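Local atomic coordinates of beta-ketoacyl synthase (Pseudomonas aeruginosa, PDB entry 4CW4), a protein that catalyses the condensation of acetyl-CoA with malonyl-ACP to give beta-acetoacetyl-ACP, the primer that starts bacterial fatty acid synthesis. Residues K55-E60 with R79-R84; R353-N358 with D510-Q515; R456-S459 with G465-V468. All coordinates share one frame; numbering follows the deposited sequence.

Interactions 2 and 3 are neighbours on one side of the ketosynthase fold, their centres 14 Å apart, and they meet where Phe355 CE2 packs on Val468 CG1 at 4.2 Å. Interaction 3 (456-459 with 465-468) is nested inside the long span of chain that interaction 2 (353-358 with 510-515) closes, and helix 444-461 serves both: its later part carries Val457 and Ala458, while Glu450 touches Phe355. Of the three, interaction 2 comes near the active site, with the Phe355 side chain about 7 Å from that of His439, a predicted catalytic residue. Interaction 1 (55-60 with 79-84) stands apart, its centre about 37 Å from that of interaction 2 and 41 Å from that of interaction 3, with a sulfate bound by side chains of its helix 74-87.

Interaction 1: residues K55-E60 with R79-R84; sequences KLVKAE and RRYAER. With SO4 (sulfate ion), chain B.
Val57 lays its CG1 methyl over one face of the Tyr81 ring, 3.8 Å from the centroid and 28° off the ring normal, a CH-pi contact displaced toward the CE2-CZ bond. The methyl gets there because CG1 stands anti to the carbonyl carbon (chi1 -57°). Leu56 meets another part of the same ring: its CB lies 4.0 Å from Tyr81 CD1, and its backbone O comes obliquely to within 3.6 Å of Tyr81 CE1. A Schellman motif at Lys55 ends helix 40-53; Leu56 and Val57, just past it, rest on the ring of helix 74-87 and lead into a small three-stranded antiparallel sheet. Beyond the ring the helix presents an anion site. Tyr81 OH donates to O2 of a sulfate, probably from the crystallisation liquor, at 2.8 Å. Arg84, bent at chi3, turns one face of its guanidinium to Tyr81 CD1, which sits over the rim of that plane, and gives NH1 to sulfate O4 at 2.9 Å and NH2 to sulfate O3 at 3.0 Å. That NH2 also reaches Arg80 O at 3.0 Å; together with the sulfate bonds this fixes the guanidinium's rotation. Extended Arg80 grips sulfate O3 through NE at 3.0 Å, and Glu67 N also hydrogen-bonds the sulfate.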
ATOM      1  N   LYS A  55      19.876 -27.820   3.552  1.00 17.36           N
ATOM      2  CA  LYS A  55      21.292 -28.189   3.593  1.00 19.93           C
ATOM      3  C   LYS A  55      21.586 -29.388   4.490  1.00 19.52           C
ATOM      4  O   LYS A  55      22.700 -29.526   5.007  1.00 21.21           O
ATOM      5  CB  LYS A  55      22.169 -27.013   4.039  1.00 22.57           C
ATOM      6  CG  LYS A  55      21.807 -25.662   3.457  1.00 25.63           C
ATOM      7  CD  LYS A  55      22.208 -25.514   2.015  1.00 28.72           C
ATOM      8  CE  LYS A  55      22.382 -24.032   1.666  1.00 31.10           C
ATOM      9  NZ  LYS A  55      22.410 -23.842   0.197  1.00 32.45           N
ATOM     10  N   LEU A  56      20.604 -30.260   4.664  1.00 19.12           N
ATOM     11  CA  LEU A  56      20.784 -31.478   5.445  1.00 19.16           C
ATOM     12  C   LEU A  56      21.414 -32.591   4.606  1.00 19.92           C
ATOM     13  O   LEU A  56      22.104 -33.466   5.129  1.00 20.44           O
ATOM     14  CB  LEU A  56      19.446 -31.949   6.008  1.00 19.53           C
ATOM     15  CG  LEU A  56      18.847 -31.033   7.073  1.00 18.85           C
ATOM     16  CD1 LEU A  56      17.438 -31.454   7.404  1.00 19.21           C
ATOM     17  CD2 LEU A  56      19.718 -31.017   8.345  1.00 19.95           C
ATOM     18  N   VAL A  57      21.160 -32.549   3.304  1.00 20.46           N
ATOM     19  CA  VAL A  57      21.817 -33.459   2.377  1.00 23.65           C
ATOM     20  C   VAL A  57      22.343 -32.653   1.214  1.00 25.54           C
ATOM     21  O   VAL A  57      21.862 -31.569   0.937  1.00 24.71           O
ATOM     22  CB  VAL A  57      20.894 -34.590   1.846  1.00 24.58           C
ATOM     23  CG1 VAL A  57      20.305 -35.408   2.999  1.00 25.39           C
ATOM     24  CG2 VAL A  57      19.807 -34.051   0.966  1.00 24.00           C
ATOM     25  N   LYS A  58      23.346 -33.203   0.544  1.00 28.64           N
ATOM     26  CA  LYS A  58      23.934 -32.566  -0.616  1.00 31.38           C
ATOM     27  C   LYS A  58      23.387 -33.242  -1.865  1.00 32.19           C
ATOM     28  O   LYS A  58      23.448 -34.470  -1.992  1.00 33.28           O
ATOM     29  CB  LYS A  58      25.456 -32.698  -0.549  1.00 34.19           C
ATOM     30  CG  LYS A  58      26.233 -32.042  -1.684  1.00 36.80           C
ATOM     31  CD  LYS A  58      27.726 -32.283  -1.469  1.00 38.87           C
ATOM     32  CE  LYS A  58      28.602 -31.569  -2.488  1.00 40.55           C
ATOM     33  NZ  LYS A  58      28.492 -30.080  -2.421  1.00 41.47           N
ATOM     34  N   ALA A  59      22.841 -32.444  -2.776  1.00 31.72           N
ATOM     35  CA  ALA A  59      22.365 -32.955  -4.055  1.00 31.20           C
ATOM     36  C   ALA A  59      23.556 -33.121  -4.998  1.00 32.21           C
ATOM     37  O   ALA A  59      24.139 -32.137  -5.456  1.00 32.02           O
ATOM     38  CB  ALA A  59      21.336 -32.015  -4.647  1.00 31.15           C
ATOM     39  N   GLU A  60      23.929 -34.373  -5.256  1.00 33.60           N
ATOM     40  CA  GLU A  60      25.100 -34.682  -6.084  1.00 35.82           C
ATOM     41  C   GLU A  60      24.703 -35.575  -7.232  1.00 37.33           C
ATOM     42  O   GLU A  60      24.462 -36.763  -7.031  1.00 37.20           O
ATOM     43  CB  GLU A  60      26.188 -35.393  -5.269  1.00 36.54           C
ATOM     44  CG  GLU A  60      27.516 -35.586  -6.026  1.00 36.93           C
ATOM     45  CD  GLU A  60      28.231 -34.274  -6.236  1.00 37.21           C
ATOM     46  OE1 GLU A  60      28.427 -33.539  -5.244  1.00 39.27           O
ATOM     47  OE2 GLU A  60      28.566 -33.954  -7.385  1.00 35.46           O
ATOM     48  N   ARG A  79      13.853 -41.882   6.623  1.00 18.75           N
ATOM     49  CA  ARG A  79      14.265 -42.533   7.854  1.00 19.69           C
ATOM     50  C   ARG A  79      15.211 -41.645   8.663  1.00 18.64           C
ATOM     51  O   ARG A  79      15.021 -41.439   9.862  1.00 20.40           O
ATOM     52  CB  ARG A  79      14.957 -43.864   7.519  1.00 20.39           C
ATOM     53  CG  ARG A  79      15.842 -44.417   8.625  1.00 39.34           C
ATOM     54  CD  ARG A  79      16.763 -45.477   8.076  1.00 42.63           C
ATOM     55  NE  ARG A  79      18.159 -45.139   8.356  1.00 70.26           N
ATOM     56  CZ  ARG A  79      18.975 -44.498   7.521  1.00 59.48           C
ATOM     57  NH1 ARG A  79      18.553 -44.097   6.325  1.00 29.04           N
ATOM     58  NH2 ARG A  79      20.229 -44.255   7.886  1.00 67.47           N
ATOM     59  N   ARG A  80      16.226 -41.124   7.994  1.00 18.52           N
ATOM     60  CA  ARG A  80      17.329 -40.445   8.654  1.00 20.29           C
ATOM     61  C   ARG A  80      17.033 -38.999   9.061  1.00 20.60           C
ATOM     62  O   ARG A  80      17.518 -38.544  10.096  1.00 21.96           O
ATOM     63  CB  ARG A  80      18.537 -40.471   7.725  1.00 23.86           C
ATOM     64  CG  ARG A  80      19.849 -40.061   8.349  1.00 26.23           C
ATOM     65  CD  ARG A  80      20.988 -40.588   7.503  1.00 28.25           C
ATOM     66  NE  ARG A  80      22.286 -40.090   7.939  1.00 30.88           N
ATOM     67  CZ  ARG A  80      23.442 -40.699   7.693  1.00 32.27           C
ATOM     68  NH1 ARG A  80      23.472 -41.849   7.027  1.00 33.04           N
ATOM     69  NH2 ARG A  80      24.572 -40.164   8.131  1.00 32.85           N
ATOM     70  N   TYR A  81      16.249 -38.292   8.253  1.00 19.10           N
ATOM     71  CA  TYR A  81      16.098 -36.848   8.424  1.00 18.05           C
ATOM     72  C   TYR A  81      14.678 -36.364   8.714  1.00 16.26           C
ATOM     73  O   TYR A  81      14.505 -35.195   9.021  1.00 16.18           O
ATOM     74  CB  TYR A  81      16.608 -36.096   7.181  1.00 19.73           C
ATOM     75  CG  TYR A  81      18.059 -36.357   6.847  1.00 21.64           C
ATOM     76  CD1 TYR A  81      19.070 -35.624   7.441  1.00 22.71           C
ATOM     77  CD2 TYR A  81      18.417 -37.338   5.935  1.00 22.74           C
ATOM     78  CE1 TYR A  81      20.413 -35.871   7.139  1.00 24.33           C
ATOM     79  CE2 TYR A  81      19.733 -37.582   5.630  1.00 24.29           C
ATOM     80  CZ  TYR A  81      20.728 -36.852   6.239  1.00 25.04           C
ATOM     81  OH  TYR A  81      22.040 -37.102   5.926  1.00 26.55           O
ATOM     82  N   ALA A  82      13.663 -37.227   8.628  1.00 15.68           N
ATOM     83  CA  ALA A  82      12.281 -36.726   8.768  1.00 14.55           C
ATOM     84  C   ALA A  82      12.073 -35.969  10.084  1.00 14.77           C
ATOM     85  O   ALA A  82      11.476 -34.897  10.100  1.00 14.97           O
ATOM     86  CB  ALA A  82      11.273 -37.822   8.641  1.00 15.49           C
ATOM     87  N   GLU A  83      12.567 -36.516  11.187  1.00 15.94           N
ATOM     88  CA  GLU A  83      12.382 -35.862  12.471  1.00 18.21           C
ATOM     89  C   GLU A  83      12.972 -34.440  12.460  1.00 16.68           C
ATOM     90  O   GLU A  83      12.338 -33.493  12.908  1.00 16.24           O
ATOM     91  CB  GLU A  83      13.008 -36.710  13.588  1.00 21.62           C
ATOM     92  CG  GLU A  83      12.802 -36.140  14.984  1.00 26.93           C
ATOM     93  CD  GLU A  83      13.477 -36.937  16.099  1.00 31.66           C
ATOM     94  OE1 GLU A  83      14.037 -38.032  15.853  1.00 33.71           O
ATOM     95  OE2 GLU A  83      13.448 -36.446  17.247  1.00 33.22           O
ATOM     96  N   ARG A  84      14.191 -34.282  11.958  1.00 16.54           N
ATOM     97  CA  ARG A  84      14.803 -32.946  11.867  1.00 16.26           C
ATOM     98  C   ARG A  84      14.058 -32.007  10.925  1.00 15.50           C
ATOM     99  O   ARG A  84      13.890 -30.831  11.225  1.00 16.03           O
ATOM    100  CB  ARG A  84      16.260 -33.055  11.413  1.00 18.24           C
ATOM    101  CG  ARG A  84      17.232 -33.415  12.537  1.00 19.75           C
ATOM    102  CD  ARG A  84      18.621 -33.659  12.010  1.00 21.81           C
ATOM    103  NE  ARG A  84      18.741 -34.998  11.454  1.00 23.66           N
ATOM    104  CZ  ARG A  84      19.873 -35.502  10.965  1.00 25.92           C
ATOM    105  NH1 ARG A  84      20.977 -34.761  10.949  1.00 27.04           N
ATOM    106  NH2 ARG A  84      19.904 -36.746  10.494  1.00 26.37           N
TER
HETATM  107  S   SO4 B1635      23.758 -36.534   9.025  1.00 49.36           S
HETATM  108  O1  SO4 B1635      24.884 -37.308   9.546  1.00 49.34           O
HETATM  109  O2  SO4 B1635      24.025 -36.171   7.634  1.00 49.28           O
HETATM  110  O3  SO4 B1635      22.537 -37.338   9.101  1.00 49.04           O
HETATM  111  O4  SO4 B1635      23.608 -35.313   9.816  1.00 49.28           O

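Interaction 2: residues R353-N358 with D510-Q515; sequences RPFGEN and DDVHQQ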
ATOM      1  N   ARG A 353      -3.598 -22.386  16.854  1.00  9.30           N
ATOM      2  CA  ARG A 353      -4.674 -23.336  17.147  1.00 10.06           C
ATOM      3  C   ARG A 353      -6.037 -22.804  16.673  1.00  9.75           C
ATOM      4  O   ARG A 353      -6.908 -22.499  17.492  1.00 10.20           O
ATOM      5  CB  ARG A 353      -4.723 -23.564  18.672  1.00 10.62           C
ATOM      6  CG  ARG A 353      -3.547 -24.362  19.209  1.00 10.98           C
ATOM      7  CD  ARG A 353      -3.334 -24.086  20.707  1.00 12.44           C
ATOM      8  NE  ARG A 353      -2.290 -24.884  21.348  1.00 13.08           N
ATOM      9  CZ  ARG A 353      -2.494 -25.993  22.056  1.00 14.09           C
ATOM     10  NH1 ARG A 353      -3.722 -26.499  22.192  1.00 14.78           N
ATOM     11  NH2 ARG A 353      -1.462 -26.607  22.629  1.00 15.31           N
ATOM     12  N   PRO A 354      -6.187 -22.574  15.362  1.00  9.70           N
ATOM     13  CA  PRO A 354      -7.472 -22.072  14.843  1.00  9.94           C
ATOM     14  C   PRO A 354      -8.655 -22.911  15.336  1.00 10.00           C
ATOM     15  O   PRO A 354      -8.600 -24.124  15.271  1.00 10.07           O
ATOM     16  CB  PRO A 354      -7.312 -22.205  13.322  1.00  9.64           C
ATOM     17  CG  PRO A 354      -5.837 -22.242  13.084  1.00 10.70           C
ATOM     18  CD  PRO A 354      -5.263 -22.953  14.289  1.00 10.19           C
ATOM     19  N   PHE A 355      -9.690 -22.240  15.832  1.00 10.37           N
ATOM     20  CA  PHE A 355     -10.936 -22.864  16.281  1.00 10.21           C
ATOM     21  C   PHE A 355     -10.822 -23.740  17.525  1.00 11.50           C
ATOM     22  O   PHE A 355     -11.818 -24.296  17.955  1.00 11.56           O
ATOM     23  CB  PHE A 355     -11.634 -23.590  15.126  1.00 10.08           C
ATOM     24  CG  PHE A 355     -11.985 -22.657  14.001  1.00 10.19           C
ATOM     25  CD1 PHE A 355     -12.984 -21.711  14.149  1.00 11.13           C
ATOM     26  CD2 PHE A 355     -11.266 -22.684  12.832  1.00 11.06           C
ATOM     27  CE1 PHE A 355     -13.250 -20.807  13.142  1.00 10.88           C
ATOM     28  CE2 PHE A 355     -11.540 -21.801  11.810  1.00 11.71           C
ATOM     29  CZ  PHE A 355     -12.544 -20.865  11.958  1.00 11.34           C
ATOM     30  N   GLY A 356      -9.626 -23.811  18.121  1.00 10.81           N
ATOM     31  CA  GLY A 356      -9.440 -24.488  19.383  1.00 11.24           C
ATOM     32  C   GLY A 356      -9.325 -23.512  20.527  1.00 12.11           C
ATOM     33  O   GLY A 356      -9.444 -22.316  20.323  1.00 12.64           O
ATOM     34  N   GLU A 357      -9.119 -24.025  21.734  1.00 12.83           N
ATOM     35  CA  GLU A 357      -8.609 -23.174  22.807  1.00 14.00           C
ATOM     36  C   GLU A 357      -7.367 -22.464  22.253  1.00 12.94           C
ATOM     37  O   GLU A 357      -6.465 -23.100  21.706  1.00 13.09           O
ATOM     38  CB  GLU A 357      -8.275 -23.979  24.060  1.00 16.74           C
ATOM     39  CG  GLU A 357      -9.466 -24.718  24.657  1.00 21.39           C
ATOM     40  CD  GLU A 357     -10.555 -23.784  25.141  1.00 25.70           C
ATOM     41  OE1 GLU A 357     -10.221 -22.704  25.671  1.00 26.67           O
ATOM     42  OE2 GLU A 357     -11.749 -24.128  24.976  1.00 29.35           O
ATOM     43  N   ASN A 358      -7.336 -21.142  22.353  1.00 12.45           N
ATOM     44  CA  ASN A 358      -6.278 -20.377  21.708  1.00 11.89           C
ATOM     45  C   ASN A 358      -6.107 -19.011  22.353  1.00 12.42           C
ATOM     46  O   ASN A 358      -6.858 -18.658  23.278  1.00 13.19           O
ATOM     47  CB  ASN A 358      -6.472 -20.310  20.170  1.00 10.20           C
ATOM     48  CG  ASN A 358      -7.770 -19.647  19.746  1.00 10.59           C
ATOM     49  OD1 ASN A 358      -8.322 -18.806  20.458  1.00 12.67           O
ATOM     50  ND2 ASN A 358      -8.234 -19.975  18.532  1.00 11.03           N
ATOM     51  N   ASP A 510     -15.407 -24.862  22.918  1.00 12.37           N
ATOM     52  CA  ASP A 510     -16.822 -24.974  23.233  1.00 13.65           C
ATOM     53  C   ASP A 510     -17.674 -23.829  22.699  1.00 13.60           C
ATOM     54  O   ASP A 510     -18.862 -24.006  22.503  1.00 15.89           O
ATOM     55  CB  ASP A 510     -17.019 -25.066  24.747  1.00 15.19           C
ATOM     56  CG  ASP A 510     -16.376 -26.294  25.342  1.00 17.51           C
ATOM     57  OD1 ASP A 510     -17.006 -27.365  25.261  1.00 19.30           O
ATOM     58  OD2 ASP A 510     -15.245 -26.184  25.873  1.00 18.34           O
ATOM     59  N   ASP A 511     -17.082 -22.661  22.459  1.00 12.76           N
ATOM     60  CA  ASP A 511     -17.867 -21.504  22.020  1.00 12.90           C
ATOM     61  C   ASP A 511     -17.924 -21.344  20.504  1.00 12.54           C
ATOM     62  O   ASP A 511     -18.513 -20.397  20.001  1.00 14.29           O
ATOM     63  CB  ASP A 511     -17.409 -20.207  22.706  1.00 13.36           C
ATOM     64  CG  ASP A 511     -15.945 -19.866  22.453  1.00 13.18           C
ATOM     65  OD1 ASP A 511     -15.311 -20.506  21.582  1.00 13.82           O
ATOM     66  OD2 ASP A 511     -15.445 -18.918  23.129  1.00 13.90           O
ATOM     67  N   VAL A 512     -17.309 -22.265  19.762  1.00 11.58           N
ATOM     68  CA  VAL A 512     -17.339 -22.188  18.314  1.00 12.09           C
ATOM     69  C   VAL A 512     -18.705 -22.654  17.797  1.00 12.42           C
ATOM     70  O   VAL A 512     -19.264 -23.637  18.282  1.00 13.33           O
ATOM     71  CB  VAL A 512     -16.215 -23.032  17.722  1.00 11.72           C
ATOM     72  CG1 VAL A 512     -16.382 -23.199  16.214  1.00 12.46           C
ATOM     73  CG2 VAL A 512     -14.852 -22.395  18.054  1.00 12.14           C
ATOM     74  N   HIS A 513     -19.229 -21.949  16.801  1.00 12.49           N
ATOM     75  CA  HIS A 513     -20.523 -22.288  16.201  1.00 12.83           C
ATOM     76  C   HIS A 513     -20.305 -23.354  15.120  1.00 14.94           C
ATOM     77  O   HIS A 513     -19.683 -23.074  14.099  1.00 17.69           O
ATOM     78  CB  HIS A 513     -21.149 -21.047  15.570  1.00 13.60           C
ATOM     79  CG  HIS A 513     -21.466 -19.958  16.543  1.00 14.57           C
ATOM     80  ND1 HIS A 513     -22.565 -19.134  16.396  1.00 15.96           N
ATOM     81  CD2 HIS A 513     -20.825 -19.527  17.655  1.00 15.32           C
ATOM     82  CE1 HIS A 513     -22.586 -18.249  17.373  1.00 15.98           C
ATOM     83  NE2 HIS A 513     -21.543 -18.463  18.151  1.00 16.35           N
ATOM     84  N   GLN A 514     -20.824 -24.563  15.340  1.00 14.27           N
ATOM     85  CA  GLN A 514     -20.494 -25.710  14.510  1.00 16.20           C
ATOM     86  C   GLN A 514     -21.653 -26.403  13.827  1.00 16.31           C
ATOM     87  O   GLN A 514     -21.417 -27.380  13.133  1.00 17.12           O
ATOM     88  CB  GLN A 514     -19.875 -26.814  15.397  1.00 18.30           C
ATOM     89  CG  GLN A 514     -18.581 -26.488  15.981  1.00 19.43           C
ATOM     90  CD  GLN A 514     -17.881 -27.693  16.526  1.00 19.69           C
ATOM     91  OE1 GLN A 514     -17.903 -27.956  17.735  1.00 20.90           O
ATOM     92  NE2 GLN A 514     -17.202 -28.410  15.648  1.00 19.36           N
ATOM     93  N   GLN A 515     -22.891 -25.961  14.041  1.00 15.20           N
ATOM     94  CA  GLN A 515     -24.022 -26.797  13.635  1.00 16.26           C
ATOM     95  C   GLN A 515     -23.916 -27.245  12.177  1.00 15.46           C
ATOM     96  O   GLN A 515     -24.169 -28.402  11.879  1.00 17.13           O
ATOM     97  CB  GLN A 515     -25.391 -26.140  13.899  1.00 18.74           C
ATOM     98  CG  GLN A 515     -26.558 -27.115  13.592  1.00 21.55           C
ATOM     99  CD  GLN A 515     -27.955 -26.540  13.799  1.00 24.90           C
ATOM    100  OE1 GLN A 515     -28.145 -25.435  14.323  1.00 24.89           O
ATOM    101  NE2 GLN A 515     -28.951 -27.303  13.380  1.00 27.76           N
TER
HETATM  102  O   HOH W   1     -14.077 -23.775  25.898  1.00 21.82           O
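The chain makes a type II beta turn from Arg353 to Gly356, with Phe355 at positive phi (67°), and this turn approaches the irregular segment 510-515 most closely at Phe355 and Val512, whose CA atoms are 6.8 Å apart. Val512 points its side chain at the turn. Its two methyls divide the work: CG2, anti to the carbonyl carbon, meets the Phe355 O at 3.6 Å, while CG1 lies obliquely to the phenyl ring, 4.2 Å from Phe355 CD1. The turn is tied internally at Arg353 O, which takes the Gly356 N and, at 3.0 Å, the Asn358 ND2 from opposite faces of its carbonyl plane. In this ketosynthase fold the Phe355 side chain lies about 7 Å from that of His439, a predicted active-site residue. Both loops border helix 444-461, where Arg447 forms a salt bridge with Asp511 and also hydrogen-bonds Asn358 OD1. Farther out, Glu357 and Asp510 bring carboxylates together with planes 46° apart, OE2 of the glutamate 4.2 Å from OD2 of the aspartate. A water donates to both, at 2.5 Å from Glu357 OE2 and 2.7 Å from Asp510 OD2, bridging like charges that would otherwise be expected to repel.

Interaction 3: residues R456-S459 with G465-V468; sequences RVAS and GWPV
In the beta-alpha-beta unit made by strand 434-437, helix 444-461 and strand 466-469, this contact joins the late part of the helix to the first residue of the returning strand, Trp466. The closest point is the Ala458 CB, 3.8 Å from Trp466 CE3. Val457 adds CG1 at 4.3 Å from Trp466 CH2, farther along the same ring. Both come in obliquely, and the atoms they touch, CE3 and CH2, lie on the six-membered ring of the indole, while the pyrrole part lies farther from these residues. In Trp466 a chi1 of -152° leaves CG roughly opposite the backbone N, which sends the long indole across the gap from strand to helix, the nearest CA atoms, those of Ala458 and Trp466, being 7.3 Å apart. Strand 466-469 pairs in parallel with 434-437 and 517-519, and this thiolase-type layering puts the indole between strands and helices. Its NE1 donates to Ser434 OG, which limits the ring's rotation, and Val418 of helix 409-425 packs against both Val457 and Trp466.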
ATOM      1  N   ARG A 456     -23.898 -19.180   9.626  0.59 15.83           N
ATOM      2  CA  ARG A 456     -25.108 -18.490   9.198  0.59 16.71           C
ATOM      3  C   ARG A 456     -25.240 -18.397   7.667  0.59 14.88           C
ATOM      4  O   ARG A 456     -26.351 -18.461   7.126  0.59 15.19           O
ATOM      5  CB  ARG A 456     -25.181 -17.117   9.847  0.59 18.50           C
ATOM      6  CG  ARG A 456     -25.349 -17.187  11.358  0.59 21.01           C
ATOM      7  CD  ARG A 456     -25.562 -15.808  11.941  0.59 23.63           C
ATOM      8  NE  ARG A 456     -26.776 -15.210  11.397  0.59 25.08           N
ATOM      9  CZ  ARG A 456     -27.062 -13.916  11.422  0.59 26.60           C
ATOM     10  NH1 ARG A 456     -26.218 -13.053  11.962  0.59 26.85           N
ATOM     11  NH2 ARG A 456     -28.194 -13.488  10.881  0.59 27.43           N
ATOM     12  N   VAL A 457     -24.123 -18.282   6.960  1.00 13.69           N
ATOM     13  CA  VAL A 457     -24.158 -18.349   5.506  1.00 12.98           C
ATOM     14  C   VAL A 457     -24.505 -19.773   5.064  1.00 13.21           C
ATOM     15  O   VAL A 457     -25.311 -19.966   4.153  1.00 12.95           O
ATOM     16  CB  VAL A 457     -22.841 -17.870   4.878  1.00 13.24           C
ATOM     17  CG1 VAL A 457     -22.817 -18.140   3.399  1.00 12.90           C
ATOM     18  CG2 VAL A 457     -22.656 -16.390   5.149  1.00 13.79           C
ATOM     19  N   ALA A 458     -23.918 -20.775   5.712  1.00 13.08           N
ATOM     20  CA  ALA A 458     -24.287 -22.160   5.431  1.00 14.28           C
ATOM     21  C   ALA A 458     -25.787 -22.371   5.564  1.00 15.74           C
ATOM     22  O   ALA A 458     -26.408 -23.021   4.726  1.00 15.62           O
ATOM     23  CB  ALA A 458     -23.541 -23.102   6.356  1.00 13.18           C
ATOM     24  N   SER A 459     -26.372 -21.826   6.622  1.00 15.46           N
ATOM     25  CA  SER A 459     -27.785 -22.036   6.854  1.00 16.84           C
ATOM     26  C   SER A 459     -28.589 -21.384   5.732  1.00 16.61           C
ATOM     27  O   SER A 459     -29.517 -21.987   5.189  1.00 17.58           O
ATOM     28  CB  SER A 459     -28.177 -21.478   8.218  1.00 18.28           C
ATOM     29  OG  SER A 459     -29.547 -21.686   8.445  1.00 20.72           O
ATOM     30  N   GLY A 465     -22.521 -29.714   7.152  1.00 15.37           N
ATOM     31  CA  GLY A 465     -21.213 -30.350   7.184  1.00 14.78           C
ATOM     32  C   GLY A 465     -20.183 -29.659   6.299  1.00 14.50           C
ATOM     33  O   GLY A 465     -19.378 -30.312   5.630  1.00 15.48           O
ATOM     34  N   TRP A 466     -20.214 -28.332   6.280  1.00 12.86           N
ATOM     35  CA  TRP A 466     -19.369 -27.551   5.368  1.00 12.83           C
ATOM     36  C   TRP A 466     -17.926 -27.718   5.798  1.00 12.58           C
ATOM     37  O   TRP A 466     -17.562 -27.296   6.892  1.00 13.37           O
ATOM     38  CB  TRP A 466     -19.730 -26.080   5.432  1.00 12.50           C
ATOM     39  CG  TRP A 466     -19.475 -25.249   4.194  1.00 12.28           C
ATOM     40  CD1 TRP A 466     -19.102 -25.676   2.963  1.00 12.29           C
ATOM     41  CD2 TRP A 466     -19.619 -23.832   4.108  1.00 12.17           C
ATOM     42  NE1 TRP A 466     -18.997 -24.603   2.101  1.00 12.20           N
ATOM     43  CE2 TRP A 466     -19.319 -23.458   2.784  1.00 12.65           C
ATOM     44  CE3 TRP A 466     -19.978 -22.848   5.029  1.00 12.53           C
ATOM     45  CZ2 TRP A 466     -19.373 -22.128   2.351  1.00 13.36           C
ATOM     46  CZ3 TRP A 466     -20.028 -21.530   4.606  1.00 12.68           C
ATOM     47  CH2 TRP A 466     -19.736 -21.183   3.270  1.00 12.76           C
ATOM     48  N   PRO A 467     -17.097 -28.332   4.952  1.00 12.18           N
ATOM     49  CA  PRO A 467     -15.735 -28.592   5.425  1.00 11.97           C
ATOM     50  C   PRO A 467     -14.916 -27.317   5.536  1.00 11.41           C
ATOM     51  O   PRO A 467     -14.909 -26.465   4.624  1.00 11.61           O
ATOM     52  CB  PRO A 467     -15.156 -29.540   4.365  1.00 13.12           C
ATOM     53  CG  PRO A 467     -16.365 -30.104   3.667  1.00 12.28           C
ATOM     54  CD  PRO A 467     -17.372 -29.007   3.672  1.00 12.43           C
ATOM     55  N   VAL A 468     -14.218 -27.213   6.666  1.00 10.99           N
ATOM     56  CA  VAL A 468     -13.393 -26.058   6.999  1.00 11.02           C
ATOM     57  C   VAL A 468     -11.953 -26.489   7.279  1.00 10.91           C
ATOM     58  O   VAL A 468     -11.705 -27.455   8.003  1.00 12.11           O
ATOM     59  CB  VAL A 468     -13.958 -25.320   8.248  1.00 12.13           C
ATOM     60  CG1 VAL A 468     -13.045 -24.182   8.695  1.00 12.86           C
ATOM     61  CG2 VAL A 468     -15.362 -24.807   7.995  1.00 12.85           C
TER